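Long-range contacts in N-terminal acetyltransferase-like protein (Chaetomium thermophilum, PDB 5NNP), which probably serves as the tetratricopeptide-repeat auxiliary subunit of a NatA-type N-terminal acetyltransferase: residues M49-L54 with A65-A70; H43-S48 with M75-C80. One frame throughout, in Å; residues are numbered along the deposited sequence.

Interaction 1: residues M49-L54 with A65-A70; sequences MKALIL and ALAKEA
Leu66 sends its CG off anti to the backbone N (chi1 180°), which carries its CD2 methyl across to helix 44-55. There Leu54, whose CG stands anti to the carbonyl carbon (chi1 -69°), brings its CD1 methyl to 3.7 Å from Leu66 CD2, the two side chains meeting at about a right angle. The aliphatic part of Lys50 likewise crosses Leu66 almost perpendicularly, Lys50 CG lying 3.8 Å from Leu66 CD2, while its extended chain carries NZ onward to a salt bridge with Glu34 on helix 26-37. Leu66 CD2 also rests 3.7 Å from the backbone N of Ala51. Together with Met47, one turn earlier, Lys50, Ala51 and Leu54 make the four-residue socket of a knobs-into-holes fit, with Leu66 as the knob. The setting is the antiparallel helical hairpin from which tetratricopeptide repeats are built: the two segment axes run at 166° and approach to 8.5 Å, and no hydrogen bond crosses between the segments. Small residues permit that closeness where the backbones are nearest, the CA atoms of Ala51 and Ala67 being 5.4 Å apart. Methyl meets methyl here, with Ala51 CB 3.8 Å from Ala67 CB and just as near to the backbone N of Ala67. Ala67 also packs on Leu87 of helix 78-90.

Interaction 2: residues H43-S48 with M75-C80; sequences HGDTMS and MKSYIC
Asp45 and Ser77 tie together the starts of two helices that lie side by side in the tetratricopeptide-repeat stack, 44-55 and 78-90. From Asp45 CB the first torsion (chi1 -70°, CG anti to the carbonyl carbon) swings the carboxylate over to helix 78-90. Asp45 CG lies 3.8 Å from Ser77 OG and 4.0 Å from Ile79 CD1, and the carboxylate divides its work between these two. Asp45 OD1 accepts a hydrogen bond from Ser77 OG at 2.9 Å, the hydroxyl coming from above the carboxylate plane, 36° out of it. Asp45 OD2 instead lies against the Ile79 CD1 methyl at 3.5 Å. Ser77 is itself the N-cap of helix 78-90, its OG weakly accepting from the backbone N atoms of Ile79 and Cys80, so Asp45, by fixing that hydroxyl, probably helps to steady the cap. With an alanine in place of Asp45, the Ser77 hydroxyl would probably lose its acceptor and be freer to turn, and a gap would be likely beside Ile79 CD1. One turn further along helix 44-55, a water bridges the segments: Ser48 OG donates to it at 2.8 Å, and it donates to Cys80 O at 2.9 Å.

Overall arrangement
Three successive helices illustrate how a tetratricopeptide-repeat array is assembled. Helix 44-55 is shared: interaction 1 joins it to the next helix, 60-73, and interaction 2 joins its first turns to the one after that, 78-90. Along the chain interaction 1 is therefore nested within the loop closed by interaction 2. The centres of the two contacts are about 9 Å apart, and the contacts touch where Ala70 CB packs against Ser48 OG and Met47 CB. One contact thus forms a hairpin, and the other sets the following helix against it, the step by which such repeats extend into a solenoid. Their centres lie about 38 Å and 42 Å from the centre of the chain, towards its N-terminal end.

Interaction 1: residues M49-L54 with A65-A70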
# COMPACT_ATOMS: atom_id res chain seq x y z
N MET A 49 -26.88 -24.06 18.49
CA MET A 49 -27.08 -22.80 19.21
C MET A 49 -26.21 -22.73 20.45
O MET A 49 -25.77 -21.66 20.85
CB MET A 49 -28.55 -22.62 19.59
CG MET A 49 -29.44 -22.32 18.41
SD MET A 49 -28.83 -20.89 17.51
CE MET A 49 -28.73 -19.68 18.83
N LYS A 50 -25.97 -23.88 21.05
CA LYS A 50 -25.10 -23.97 22.22
C LYS A 50 -23.65 -23.83 21.79
O LYS A 50 -22.83 -23.27 22.52
CB LYS A 50 -25.33 -25.30 22.95
CG LYS A 50 -24.41 -25.54 24.12
CD LYS A 50 -24.69 -26.91 24.74
CE LYS A 50 -23.78 -27.20 25.92
NZ LYS A 50 -24.07 -28.52 26.54
N ALA A 51 -23.34 -24.35 20.60
CA ALA A 51 -22.00 -24.26 20.02
C ALA A 51 -21.60 -22.82 19.77
O ALA A 51 -20.44 -22.47 19.94
CB ALA A 51 -21.93 -25.05 18.73
N LEU A 52 -22.56 -21.99 19.38
CA LEU A 52 -22.32 -20.56 19.18
C LEU A 52 -21.91 -19.88 20.46
O LEU A 52 -20.90 -19.18 20.51
CB LEU A 52 -23.57 -19.87 18.63
CG LEU A 52 -23.80 -19.82 17.12
CD1 LEU A 52 -24.99 -18.92 16.82
CD2 LEU A 52 -22.56 -19.34 16.40
N ILE A 53 -22.71 -20.07 21.51
CA ILE A 53 -22.45 -19.47 22.81
C ILE A 53 -21.11 -19.92 23.37
O ILE A 53 -20.39 -19.14 23.98
CB ILE A 53 -23.57 -19.81 23.81
CG1 ILE A 53 -24.91 -19.27 23.31
CG2 ILE A 53 -23.24 -19.24 25.18
CD1 ILE A 53 -26.09 -19.60 24.20
N LEU A 54 -20.77 -21.18 23.14
CA LEU A 54 -19.47 -21.69 23.57
C LEU A 54 -18.35 -20.93 22.87
O LEU A 54 -17.39 -20.49 23.51
CB LEU A 54 -19.36 -23.18 23.30
CG LEU A 54 -20.25 -24.07 24.17
CD1 LEU A 54 -20.08 -25.53 23.79
CD2 LEU A 54 -19.95 -23.86 25.64
N ALA A 65 -16.18 -29.05 18.06
CA ALA A 65 -16.52 -30.45 18.27
C ALA A 65 -18.03 -30.61 18.34
O ALA A 65 -18.60 -31.53 17.75
CB ALA A 65 -15.86 -30.98 19.53
N LEU A 66 -18.67 -29.68 19.05
CA LEU A 66 -20.12 -29.72 19.26
C LEU A 66 -20.90 -29.39 17.99
O LEU A 66 -21.82 -30.12 17.63
CB LEU A 66 -20.53 -28.76 20.38
CG LEU A 66 -22.03 -28.72 20.69
CD1 LEU A 66 -22.55 -30.08 21.09
CD2 LEU A 66 -22.34 -27.70 21.75
N ALA A 67 -20.55 -28.29 17.34
CA ALA A 67 -21.20 -27.92 16.08
C ALA A 67 -21.11 -29.06 15.08
O ALA A 67 -22.09 -29.42 14.43
CB ALA A 67 -20.57 -26.67 15.52
N LYS A 68 -19.93 -29.66 15.00
CA LYS A 68 -19.65 -30.74 14.06
C LYS A 68 -20.49 -31.98 14.38
O LYS A 68 -21.02 -32.66 13.48
CB LYS A 68 -18.15 -31.05 14.08
CG LYS A 68 -17.69 -32.08 13.07
CD LYS A 68 -16.32 -31.72 12.53
CE LYS A 68 -15.21 -32.11 13.50
NZ LYS A 68 -13.89 -31.69 12.97
N GLU A 69 -20.61 -32.28 15.67
CA GLU A 69 -21.48 -33.34 16.15
C GLU A 69 -22.95 -33.07 15.78
O GLU A 69 -23.71 -34.00 15.50
CB GLU A 69 -21.34 -33.49 17.67
CG GLU A 69 -22.07 -34.68 18.24
CD GLU A 69 -21.59 -35.98 17.62
OE1 GLU A 69 -20.36 -36.18 17.57
OE2 GLU A 69 -22.44 -36.78 17.17
N ALA A 70 -23.33 -31.79 15.79
CA ALA A 70 -24.72 -31.40 15.61
C ALA A 70 -25.14 -31.63 14.18
O ALA A 70 -26.22 -32.17 13.92
CB ALA A 70 -24.93 -29.94 16.00

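Interaction 2: residues H43-S48 with M75-C80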
# COMPACT_ATOMS: atom_id res chain seq x y z
N HIS A 43 -31.17 -33.15 19.72
CA HIS A 43 -31.78 -32.07 18.96
C HIS A 43 -30.68 -31.19 18.39
O HIS A 43 -30.12 -30.35 19.08
CB HIS A 43 -32.73 -31.24 19.82
CG HIS A 43 -33.62 -30.34 19.02
ND1 HIS A 43 -33.21 -29.10 18.58
CD2 HIS A 43 -34.88 -30.51 18.56
CE1 HIS A 43 -34.19 -28.55 17.88
NE2 HIS A 43 -35.21 -29.38 17.86
N GLY A 44 -30.40 -31.40 17.11
CA GLY A 44 -29.33 -30.70 16.41
C GLY A 44 -29.36 -29.18 16.45
O GLY A 44 -28.35 -28.55 16.73
N ASP A 45 -30.52 -28.59 16.17
CA ASP A 45 -30.62 -27.14 16.13
C ASP A 45 -30.20 -26.52 17.45
O ASP A 45 -29.54 -25.49 17.48
CB ASP A 45 -32.05 -26.71 15.78
CG ASP A 45 -32.41 -27.02 14.35
OD1 ASP A 45 -31.66 -27.79 13.72
OD2 ASP A 45 -33.43 -26.50 13.86
N THR A 46 -30.56 -27.18 18.55
CA THR A 46 -30.20 -26.69 19.87
C THR A 46 -28.70 -26.86 20.15
O THR A 46 -28.08 -25.98 20.75
CB THR A 46 -31.03 -27.40 20.97
OG1 THR A 46 -32.42 -27.11 20.77
CG2 THR A 46 -30.61 -26.92 22.36
N MET A 47 -28.13 -27.98 19.72
CA MET A 47 -26.71 -28.22 19.96
C MET A 47 -25.88 -27.15 19.27
O MET A 47 -24.90 -26.65 19.84
CB MET A 47 -26.31 -29.61 19.47
CG MET A 47 -27.14 -30.74 20.03
SD MET A 47 -26.63 -32.33 19.35
CE MET A 47 -24.91 -32.35 19.83
N SER A 48 -26.27 -26.79 18.04
CA SER A 48 -25.62 -25.74 17.27
C SER A 48 -25.70 -24.38 17.96
O SER A 48 -24.73 -23.64 17.99
CB SER A 48 -26.23 -25.63 15.87
OG SER A 48 -26.08 -26.83 15.14
N MET A 75 -28.16 -33.56 9.34
CA MET A 75 -27.30 -33.13 8.24
C MET A 75 -28.05 -32.24 7.26
O MET A 75 -27.44 -31.54 6.45
CB MET A 75 -26.71 -34.33 7.51
CG MET A 75 -26.06 -35.36 8.42
SD MET A 75 -25.54 -36.86 7.54
CE MET A 75 -24.44 -36.13 6.33
N LYS A 76 -29.38 -32.25 7.35
CA LYS A 76 -30.22 -31.46 6.46
C LYS A 76 -30.76 -30.18 7.13
O LYS A 76 -31.65 -29.52 6.59
CB LYS A 76 -31.38 -32.33 5.93
CG LYS A 76 -30.93 -33.50 5.05
CD LYS A 76 -32.11 -34.36 4.57
CE LYS A 76 -31.69 -35.40 3.53
NZ LYS A 76 -32.80 -36.31 3.09
N SER A 77 -30.22 -29.82 8.29
CA SER A 77 -30.59 -28.57 8.96
C SER A 77 -29.73 -27.39 8.52
O SER A 77 -28.50 -27.47 8.59
CB SER A 77 -30.49 -28.72 10.48
OG SER A 77 -30.53 -27.46 11.12
N TYR A 78 -30.36 -26.31 8.09
CA TYR A 78 -29.61 -25.16 7.57
C TYR A 78 -29.00 -24.36 8.72
O TYR A 78 -28.02 -23.64 8.54
CB TYR A 78 -30.50 -24.26 6.68
CG TYR A 78 -31.35 -23.27 7.43
CD1 TYR A 78 -30.85 -22.04 7.81
CD2 TYR A 78 -32.66 -23.57 7.77
CE1 TYR A 78 -31.62 -21.13 8.50
CE2 TYR A 78 -33.45 -22.67 8.47
CZ TYR A 78 -32.92 -21.45 8.83
OH TYR A 78 -33.68 -20.54 9.52
N ILE A 79 -29.60 -24.48 9.90
CA ILE A 79 -29.05 -23.85 11.09
C ILE A 79 -27.71 -24.47 11.48
O ILE A 79 -26.73 -23.75 11.71
CB ILE A 79 -30.02 -23.93 12.26
CG1 ILE A 79 -31.23 -23.03 11.98
CG2 ILE A 79 -29.35 -23.54 13.56
CD1 ILE A 79 -32.45 -23.34 12.87
N CYS A 80 -27.66 -25.80 11.53
CA CYS A 80 -26.41 -26.47 11.89
C CYS A 80 -25.27 -26.08 10.93
O CYS A 80 -24.14 -25.80 11.36
CB CYS A 80 -26.61 -27.98 11.91
SG CYS A 80 -27.89 -28.56 13.07
O HOH W 1 -23.52 -26.94 13.93